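PDB 4UE0: fiber from Bovine adenovirus 4, which probably helps attach the virion to its host cell, this chain being one of three copies of the head domain in the trimeric viral fibre. Local coordinates for residues Met17-Ala22 with Ser41-Thr46; Ala72-Gln77 with Ile109-Trp114; Lys84-Thr89 with Asn100-Leu105. One frame throughout, in Å; residues are numbered along the deposited sequence.

Contact 1 of 3, residues Met17-Ala22 with Ser41-Thr46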
loop_
_atom_site.group_PDB
_atom_site.type_symbol
_atom_site.label_atom_id
_atom_site.label_comp_id
_atom_site.label_asym_id
_atom_site.label_seq_id
_atom_site.Cartn_x
_atom_site.Cartn_y
_atom_site.Cartn_z
ATOM N N MET A 17 -9.730 -19.637 12.744
ATOM C CA MET A 17 -10.491 -20.721 12.326
ATOM C C MET A 17 -9.498 -21.564 11.510
ATOM O O MET A 17 -8.390 -21.880 12.025
ATOM C CB MET A 17 -11.718 -20.172 11.613
ATOM C CG MET A 17 -12.410 -19.097 12.489
ATOM S SD MET A 17 -13.300 -19.663 13.989
ATOM C CE MET A 17 -13.133 -18.400 15.259
ATOM N N ASP A 18 -9.892 -21.864 10.265
ATOM C CA ASP A 18 -9.281 -22.828 9.386
ATOM C C ASP A 18 -8.403 -22.130 8.333
ATOM O O ASP A 18 -8.139 -22.725 7.287
ATOM C CB ASP A 18 -10.446 -23.602 8.730
ATOM C CG ASP A 18 -10.054 -24.961 8.167
ATOM O OD1 ASP A 18 -9.051 -25.581 8.586
ATOM O OD2 ASP A 18 -10.772 -25.363 7.228
ATOM N N PHE A 19 -7.939 -20.897 8.586
ATOM C CA PHE A 19 -7.027 -20.229 7.653
ATOM C C PHE A 19 -5.934 -19.492 8.440
ATOM O O PHE A 19 -5.932 -19.459 9.688
ATOM C CB PHE A 19 -7.782 -19.345 6.638
ATOM C CG PHE A 19 -8.497 -18.157 7.244
ATOM C CD1 PHE A 19 -9.806 -18.272 7.713
ATOM C CD2 PHE A 19 -7.868 -16.906 7.342
ATOM C CE1 PHE A 19 -10.482 -17.186 8.248
ATOM C CE2 PHE A 19 -8.542 -15.822 7.880
ATOM C CZ PHE A 19 -9.830 -15.979 8.364
ATOM N N ILE A 20 -4.954 -18.967 7.710
ATOM C CA ILE A 20 -3.757 -18.293 8.260
ATOM C C ILE A 20 -3.746 -16.863 7.781
ATOM O O ILE A 20 -4.033 -16.583 6.611
ATOM C CB ILE A 20 -2.435 -18.921 7.673
ATOM C CG1 ILE A 20 -2.172 -20.285 8.276
ATOM C CG2 ILE A 20 -1.186 -18.032 7.875
ATOM C CD1 ILE A 20 -1.715 -20.276 9.721
ATOM N N ILE A 21 -3.355 -15.968 8.689
ATOM C CA ILE A 21 -2.918 -14.640 8.306
ATOM C C ILE A 21 -1.526 -14.434 8.860
ATOM O O ILE A 21 -1.145 -15.039 9.873
ATOM C CB ILE A 21 -3.824 -13.508 8.767
ATOM C CG1 ILE A 21 -3.855 -13.342 10.269
ATOM C CG2 ILE A 21 -5.179 -13.661 8.167
ATOM C CD1 ILE A 21 -4.393 -11.988 10.666
ATOM N N ALA A 22 -0.729 -13.644 8.149
ATOM C CA ALA A 22 0.660 -13.432 8.540
ATOM C C ALA A 22 0.927 -11.939 8.648
ATOM O O ALA A 22 0.839 -11.206 7.658
ATOM C CB ALA A 22 1.623 -14.104 7.579
ATOM N N SER A 41 0.208 -9.997 4.961
ATOM C CA SER A 41 0.247 -10.592 3.625
ATOM C C SER A 41 -1.148 -10.898 3.115
ATOM O O SER A 41 -2.120 -10.924 3.900
ATOM C CB SER A 41 1.108 -11.855 3.621
ATOM O OG SER A 41 2.479 -11.571 3.832
ATOM N N GLN A 42 -1.298 -11.129 1.812
ATOM C CA GLN A 42 -2.564 -11.607 1.308
ATOM C C GLN A 42 -2.989 -12.890 2.039
ATOM O O GLN A 42 -2.168 -13.662 2.511
ATOM C CB GLN A 42 -2.509 -11.830 -0.194
ATOM C CG GLN A 42 -1.589 -12.952 -0.627
ATOM C CD GLN A 42 -1.463 -12.998 -2.130
ATOM O OE1 GLN A 42 -1.125 -12.002 -2.773
ATOM N NE2 GLN A 42 -1.761 -14.140 -2.713
ATOM N N PHE A 43 -4.297 -13.077 2.133
ATOM C CA PHE A 43 -4.821 -14.263 2.779
ATOM C C PHE A 43 -6.165 -14.615 2.183
ATOM O O PHE A 43 -6.841 -13.788 1.570
ATOM C CB PHE A 43 -4.935 -14.077 4.292
ATOM C CG PHE A 43 -5.973 -13.065 4.721
ATOM C CD1 PHE A 43 -5.670 -11.708 4.700
ATOM C CD2 PHE A 43 -7.228 -13.451 5.123
ATOM C CE1 PHE A 43 -6.605 -10.761 5.075
ATOM C CE2 PHE A 43 -8.172 -12.509 5.490
ATOM C CZ PHE A 43 -7.859 -11.163 5.455
ATOM N N MET A 44 -6.569 -15.862 2.413
ATOM C CA MET A 44 -7.804 -16.388 1.847
ATOM C C MET A 44 -8.718 -16.835 2.992
ATOM O O MET A 44 -8.572 -17.944 3.546
ATOM C CB MET A 44 -7.639 -17.529 0.863
ATOM C CG MET A 44 -8.975 -17.878 0.241
ATOM S SD MET A 44 -8.811 -19.226 -0.935
ATOM C CE MET A 44 -8.281 -18.311 -2.383
ATOM N N PRO A 45 -9.673 -15.993 3.385
ATOM C CA PRO A 45 -10.615 -16.411 4.401
ATOM C C PRO A 45 -11.519 -17.506 3.842
ATOM O O PRO A 45 -11.857 -17.497 2.659
ATOM C CB PRO A 45 -11.398 -15.126 4.695
ATOM C CG PRO A 45 -11.408 -14.395 3.404
ATOM C CD PRO A 45 -10.041 -14.677 2.806
ATOM N N THR A 46 -11.985 -18.393 4.703
ATOM C CA THR A 46 -12.807 -19.525 4.292
ATOM C C THR A 46 -14.263 -19.375 4.712
ATOM O O THR A 46 -15.069 -20.274 4.480
ATOM C CB THR A 46 -12.233 -20.825 4.902
ATOM O OG1 THR A 46 -12.132 -20.647 6.314
ATOM C CG2 THR A 46 -10.850 -21.111 4.356
HETATM O O HOH W 1 -4.643 -17.444 4.036
HETATM O O HOH W 2 -1.594 -15.866 4.657
HETATM O O HOH W 3 -1.531 -13.243 5.507
#
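F19 and F43 carry the apolar side of this contact, between the beginning of strand 19-29 and the loop 41-46 that runs back alongside it in nearly the opposite direction. Each ring takes a C-H group on a face. P45 CA lies 3.8 Å from the centroid of the F19 ring, only 5° off its normal, a CH-pi contact made by a residue whose rigid backbone holds that CA-H in place. I21 does the same for F43: the branch CG2 sits over the face at 3.9 Å from the centroid, shifted toward the rim. The two rings meet through F19 CE2 and F43 CD2, 3.9 Å apart. F19 has CG between its backbone N and carbonyl carbon (chi1 66°), which turns the ring inward over the loop, where T46 OG1 passes CD1. A flat apolar ring suits F19: one face takes P45 CA while its rim meets F43.

Direct backbone bonding occurs at one end, where S41 N donates to A22 O over 3.0 Å, with an N-H...O angle of 164°. Elsewhere the backbones are linked through water rather than directly. One molecule donates to I20 O at 2.8 Å and accepts from M44 N; another accepts from A22 N at 2.8 Å and lies near Q42 O, which has to compete with other acceptors for its protons. T46 N, by contrast, is buried with no partner in the model. S41 spends its hydroxyl on S117 and T119 of the second subunit.

F19 and I21 also touch I52, and I21 reaches I99, both on strands of the other sheet. Such aromatic and branched aliphatic packing between two antiparallel sheets is the interior of a beta-sandwich, the architecture of adenovirus fibre heads.

Contact 2 of 3, residues Ala72-Gln77 with Ile109-Trp114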
loop_
_atom_site.group_PDB
_atom_site.type_symbol
_atom_site.label_atom_id
_atom_site.label_comp_id
_atom_site.label_asym_id
_atom_site.label_seq_id
_atom_site.Cartn_x
_atom_site.Cartn_y
_atom_site.Cartn_z
ATOM N N ALA A 72 -6.315 0.728 7.784
ATOM C CA ALA A 72 -5.826 0.435 6.441
ATOM C C ALA A 72 -6.988 -0.014 5.578
ATOM O O ALA A 72 -8.135 -0.031 6.022
ATOM C CB ALA A 72 -4.731 -0.622 6.490
ATOM N N SER A 73 -6.737 -0.365 4.321
ATOM C CA SER A 73 -7.755 -0.936 3.463
ATOM C C SER A 73 -7.199 -2.112 2.695
ATOM O O SER A 73 -5.979 -2.264 2.537
ATOM C CB SER A 73 -8.363 0.073 2.497
ATOM O OG SER A 73 -7.424 0.411 1.500
ATOM N N CYS A 74 -8.097 -2.954 2.231
ATOM C CA CYS A 74 -7.770 -4.081 1.390
ATOM C C CYS A 74 -8.904 -4.331 0.442
ATOM O O CYS A 74 -9.956 -3.686 0.536
ATOM C CB CYS A 74 -7.443 -5.312 2.251
ATOM S SG CYS A 74 -8.828 -5.941 3.187
ATOM N N THR A 75 -8.718 -5.277 -0.488
ATOM C CA THR A 75 -9.740 -5.578 -1.478
ATOM C C THR A 75 -9.888 -7.077 -1.679
ATOM O O THR A 75 -9.010 -7.868 -1.369
ATOM C CB THR A 75 -9.438 -4.934 -2.848
ATOM O OG1 THR A 75 -8.306 -5.570 -3.460
ATOM C CG2 THR A 75 -9.226 -3.418 -2.742
ATOM N N GLN A 76 -11.038 -7.412 -2.254
ATOM C CA GLN A 76 -11.249 -8.712 -2.900
ATOM C C GLN A 76 -11.840 -8.484 -4.294
ATOM O O GLN A 76 -12.598 -7.543 -4.514
ATOM C CB GLN A 76 -12.232 -9.595 -2.131
ATOM C CG GLN A 76 -11.706 -10.076 -0.797
ATOM C CD GLN A 76 -12.733 -10.920 -0.094
ATOM O OE1 GLN A 76 -13.856 -10.475 0.168
ATOM N NE2 GLN A 76 -12.392 -12.170 0.192
ATOM N N GLN A 77 -11.455 -9.346 -5.216
ATOM C CA GLN A 77 -11.985 -9.351 -6.576
ATOM C C GLN A 77 -13.031 -10.433 -6.668
ATOM O O GLN A 77 -12.734 -11.614 -6.480
ATOM C CB GLN A 77 -10.862 -9.597 -7.557
ATOM C CG GLN A 77 -11.315 -9.659 -8.999
ATOM C CD GLN A 77 -10.183 -9.729 -9.971
ATOM O OE1 GLN A 77 -9.226 -9.000 -9.856
ATOM N NE2 GLN A 77 -10.311 -10.586 -10.962
ATOM N N ILE A 109 -12.008 -16.210 -1.515
ATOM C CA ILE A 109 -11.452 -15.261 -2.444
ATOM C C ILE A 109 -10.290 -14.563 -1.740
ATOM O O ILE A 109 -10.403 -14.138 -0.590
ATOM C CB ILE A 109 -12.514 -14.214 -2.889
ATOM C CG1 ILE A 109 -13.632 -14.904 -3.657
ATOM C CG2 ILE A 109 -11.837 -13.106 -3.698
ATOM C CD1 ILE A 109 -14.706 -13.960 -4.135
ATOM N N MET A 110 -9.170 -14.420 -2.434
ATOM C CA MET A 110 -8.008 -13.806 -1.842
ATOM C C MET A 110 -8.259 -12.344 -1.451
ATOM O O MET A 110 -8.887 -11.600 -2.190
ATOM C CB MET A 110 -6.831 -13.857 -2.816
ATOM C CG MET A 110 -5.486 -13.623 -2.151
ATOM S SD MET A 110 -4.924 -14.964 -1.058
ATOM C CE MET A 110 -4.591 -16.225 -2.273
ATOM N N VAL A 111 -7.731 -11.950 -0.306
ATOM C CA VAL A 111 -7.745 -10.570 0.189
ATOM C C VAL A 111 -6.346 -10.021 -0.037
ATOM O O VAL A 111 -5.358 -10.682 0.308
ATOM C CB VAL A 111 -8.095 -10.512 1.677
ATOM C CG1 VAL A 111 -8.058 -9.092 2.201
ATOM C CG2 VAL A 111 -9.464 -11.123 1.953
ATOM N N SER A 112 -6.260 -8.806 -0.605
ATOM C CA SER A 112 -4.948 -8.212 -0.849
ATOM C C SER A 112 -4.192 -7.886 0.448
ATOM O O SER A 112 -4.783 -7.615 1.482
ATOM C CB SER A 112 -5.094 -6.949 -1.679
ATOM O OG SER A 112 -5.977 -6.019 -1.084
ATOM N N ALA A 113 -2.853 -7.924 0.360
ATOM C CA ALA A 113 -1.997 -7.489 1.427
ATOM C C ALA A 113 -2.244 -6.007 1.730
ATOM O O ALA A 113 -2.584 -5.208 0.863
ATOM C CB ALA A 113 -0.557 -7.682 1.020
ATOM N N TRP A 114 -2.011 -5.638 2.979
ATOM C CA TRP A 114 -2.197 -4.253 3.410
ATOM C C TRP A 114 -1.128 -3.867 4.380
ATOM O O TRP A 114 -0.492 -4.690 5.026
ATOM C CB TRP A 114 -3.599 -4.034 4.014
ATOM C CG TRP A 114 -3.983 -4.969 5.125
ATOM C CD1 TRP A 114 -4.744 -6.084 5.010
ATOM C CD2 TRP A 114 -3.677 -4.841 6.526
ATOM N NE1 TRP A 114 -4.943 -6.649 6.231
ATOM C CE2 TRP A 114 -4.272 -5.920 7.175
ATOM C CE3 TRP A 114 -2.931 -3.927 7.283
ATOM C CZ2 TRP A 114 -4.125 -6.134 8.545
ATOM C CZ3 TRP A 114 -2.762 -4.160 8.626
ATOM C CH2 TRP A 114 -3.365 -5.253 9.243
HETATM O O HOH W 4 -4.079 -2.955 0.632
HETATM O O HOH W 5 -9.155 -11.187 -4.833
#
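A chi1 of 55° in S112 presents the hydroxyl to T75 N; W114, with a nearly equal chi1 of 54°, lays its indole beside A72 and C74. These groups join strand 70-77, an outermost strand within its four-stranded sheet of the beta-sandwich, to the loop entering strand 114-120. S112 grips T75 twice: T75 N donates to S112 OG at 2.9 Å, and S112 N donates to T75 O at 3.0 Å. Small and polar, serine can supply the acceptor that a strand carbonyl would otherwise give. T75 OG1 itself bonds Y71 of the second subunit.

Small residues suit the apolar side. A72 CB comes to 3.8 Å from W114 CE3, while C74 CB approaches W114 CD1 and C74 SG presses on V111 CG1 at 3.4 Å. The same sulfur makes an oblique sulfur-aromatic contact with the five-membered ring of W114. Water bridges S73 O to A113 O, and another joins Q77 N to M110 O.

Long and with an amide at its tip, Q76 passes V111 CG2, gives OE1 to E106 N, and donates from NE2 to I109 O at 2.9 Å, approaching 46° above the carbonyl plane.

Contact 3 of 3, residues Lys84-Thr89 with Asn100-Leu105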
loop_
_atom_site.group_PDB
_atom_site.type_symbol
_atom_site.label_atom_id
_atom_site.label_comp_id
_atom_site.label_asym_id
_atom_site.label_seq_id
_atom_site.Cartn_x
_atom_site.Cartn_y
_atom_site.Cartn_z
ATOM N N LYS A 84 -14.356 -5.193 -4.333
ATOM C CA LYS A 84 -14.864 -4.710 -3.060
ATOM C C LYS A 84 -13.689 -4.232 -2.228
ATOM O O LYS A 84 -12.705 -4.957 -2.077
ATOM C CB LYS A 84 -15.616 -5.821 -2.290
ATOM C CG LYS A 84 -16.196 -5.361 -0.959
ATOM C CD LYS A 84 -17.551 -4.699 -1.028
ATOM C CE LYS A 84 -18.206 -4.767 0.353
ATOM N NZ LYS A 84 -19.624 -4.322 0.360
ATOM N N THR A 85 -13.793 -3.013 -1.713
ATOM C CA THR A 85 -12.795 -2.437 -0.809
ATOM C C THR A 85 -13.315 -2.499 0.620
ATOM O O THR A 85 -14.465 -2.171 0.887
ATOM C CB THR A 85 -12.477 -0.999 -1.212
ATOM O OG1 THR A 85 -12.028 -0.985 -2.566
ATOM C CG2 THR A 85 -11.392 -0.407 -0.345
ATOM N N TYR A 86 -12.462 -2.952 1.533
ATOM C CA TYR A 86 -12.753 -3.068 2.955
ATOM C C TYR A 86 -11.853 -2.189 3.765
ATOM O O TYR A 86 -10.640 -2.138 3.508
ATOM C CB TYR A 86 -12.571 -4.501 3.442
ATOM C CG TYR A 86 -13.347 -5.521 2.660
ATOM C CD1 TYR A 86 -12.781 -6.132 1.549
ATOM C CD2 TYR A 86 -14.627 -5.911 3.026
ATOM C CE1 TYR A 86 -13.442 -7.079 0.820
ATOM C CE2 TYR A 86 -15.321 -6.865 2.284
ATOM C CZ TYR A 86 -14.723 -7.455 1.199
ATOM O OH TYR A 86 -15.420 -8.404 0.465
ATOM N N GLY A 87 -12.439 -1.511 4.739
ATOM C CA GLY A 87 -11.658 -0.861 5.760
ATOM C C GLY A 87 -11.195 -1.878 6.795
ATOM O O GLY A 87 -11.940 -2.807 7.120
ATOM N N VAL A 88 -9.972 -1.718 7.285
ATOM C CA VAL A 88 -9.359 -2.630 8.245
ATOM C C VAL A 88 -8.921 -1.808 9.456
ATOM O O VAL A 88 -8.123 -0.901 9.325
ATOM C CB VAL A 88 -8.130 -3.335 7.652
ATOM C CG1 VAL A 88 -7.670 -4.410 8.626
ATOM C CG2 VAL A 88 -8.416 -3.929 6.283
ATOM N N THR A 89 -9.548 -2.077 10.591
ATOM C CA THR A 89 -9.241 -1.352 11.832
ATOM C C THR A 89 -8.632 -2.341 12.806
ATOM O O THR A 89 -9.266 -3.357 13.112
ATOM C CB THR A 89 -10.526 -0.722 12.406
ATOM O OG1 THR A 89 -11.091 0.187 11.432
ATOM C CG2 THR A 89 -10.208 0.055 13.680
ATOM N N ASN A 100 -10.729 -5.704 12.498
ATOM C CA ASN A 100 -12.118 -5.566 12.103
ATOM C C ASN A 100 -12.225 -5.091 10.690
ATOM O O ASN A 100 -11.646 -4.051 10.337
ATOM C CB ASN A 100 -12.858 -4.618 13.037
ATOM C CG ASN A 100 -13.400 -5.342 14.225
ATOM O OD1 ASN A 100 -14.380 -6.095 14.103
ATOM N ND2 ASN A 100 -12.801 -5.133 15.375
ATOM N N PHE A 101 -12.957 -5.825 9.885
ATOM C CA PHE A 101 -13.252 -5.458 8.488
ATOM C C PHE A 101 -14.562 -4.692 8.451
ATOM O O PHE A 101 -15.496 -5.023 9.180
ATOM C CB PHE A 101 -13.283 -6.720 7.617
ATOM C CG PHE A 101 -11.967 -7.416 7.606
ATOM C CD1 PHE A 101 -10.959 -7.013 6.755
ATOM C CD2 PHE A 101 -11.701 -8.426 8.506
ATOM C CE1 PHE A 101 -9.722 -7.614 6.788
ATOM C CE2 PHE A 101 -10.459 -9.025 8.532
ATOM C CZ PHE A 101 -9.467 -8.613 7.689
ATOM N N SER A 102 -14.660 -3.729 7.555
ATOM C CA SER A 102 -15.830 -2.869 7.491
ATOM C C SER A 102 -17.094 -3.620 7.138
ATOM O O SER A 102 -18.195 -3.195 7.511
ATOM C CB SER A 102 -15.559 -1.754 6.498
ATOM O OG SER A 102 -15.150 -2.252 5.236
ATOM N N SER A 103 -16.971 -4.713 6.386
ATOM C CA SER A 103 -18.076 -5.582 6.072
ATOM C C SER A 103 -17.519 -6.998 5.987
ATOM O O SER A 103 -16.295 -7.207 5.982
ATOM C CB SER A 103 -18.822 -5.080 4.832
ATOM O OG SER A 103 -18.078 -5.145 3.693
ATOM N N SER A 104 -18.419 -7.966 5.922
ATOM C CA SER A 104 -17.989 -9.352 5.892
ATOM C C SER A 104 -17.219 -9.671 4.615
ATOM O O SER A 104 -17.596 -9.287 3.524
ATOM C CB SER A 104 -19.187 -10.290 6.067
ATOM O OG SER A 104 -20.106 -10.173 4.996
ATOM N N LEU A 105 -16.142 -10.417 4.782
ATOM C CA LEU A 105 -15.346 -10.842 3.646
ATOM C C LEU A 105 -16.078 -11.941 2.852
ATOM O O LEU A 105 -16.908 -12.678 3.380
ATOM C CB LEU A 105 -13.985 -11.353 4.128
ATOM C CG LEU A 105 -13.133 -10.346 4.883
ATOM C CD1 LEU A 105 -11.880 -11.027 5.410
ATOM C CD2 LEU A 105 -12.736 -9.202 3.998
HETATM O O HOH W 6 -16.513 -2.903 3.037
HETATM O O HOH W 7 -18.165 -8.553 0.210
HETATM O O HOH W 8 -12.706 -1.412 9.866
HETATM O O HOH W 9 -10.584 -3.232 15.632
#
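Antiparallel backbone pairing of T89 with N100 and V88 with F101 makes this contact part of the beta hairpin formed by strands 83-93 and 96-101, at the point where the second strand gives way to a loop. T89 and N100 are a hydrogen-bonded pair: T89 N to N100 O is 2.9 Å and N100 N to T89 O is 2.8 Å, both nearly straight. V88 and F101 form the next, non-hydrogen-bonded pair, their side chains lying side by side with V88 CG2 near the ring carbon CE1.

The ladder then changes character. S102 N still donates to G87 O, but G87 N donates to S102 OG at 2.9 Å, a hydroxyl standing in for a backbone carbonyl. With chi1 at 54° the S102 hydroxyl is swung back over its own main chain to meet that N-H, and G87, with no side chain, lets S102 lie close. A water links S102 OG to S103 OG and T85 O.

Next along strand 83-93, Y86 is clasped on both faces. L105 CD2 sits over the ring centre, 3.6 Å from the centroid, and on the opposite face the aliphatic CG of K84 lies toward the rim. L105 also places CD1 over the F101 ring, so one branched leucine serves two aromatics. On the other side of the hairpin N100 ND2 reaches a water bound to T89 O, while N100 OD1 bonds T51.

T89 and S102 touch Q77 of the third subunit, whereas V88, F101 and Y86 pack within the chain: a beta hairpin with one side in the sandwich core and the other meeting a neighbour in the fibre-head trimer.

The three contacts form one continuous region, with centres about 11 Å apart for contacts 1 and 2, 14 Å for contacts 1 and 3, and 9 Å for contacts 2 and 3. Contacts 1 and 2 are joined by a probable backbone hydrogen bond, F43 O to V111 N at 2.8 Å. Contact 1 meets contact 3 through side chains: F43 CZ lies 3.8 Å from F101 CZ, and P45 CG touches L105 CD1. Contacts 2 and 3 share a sheet, in which C74 O and Y86 N, 2.8 Å apart, help tie strand 70-77 to strand 83-93. Contacts 1 and 2 border the second subunit; contacts 2 and 3 border the third.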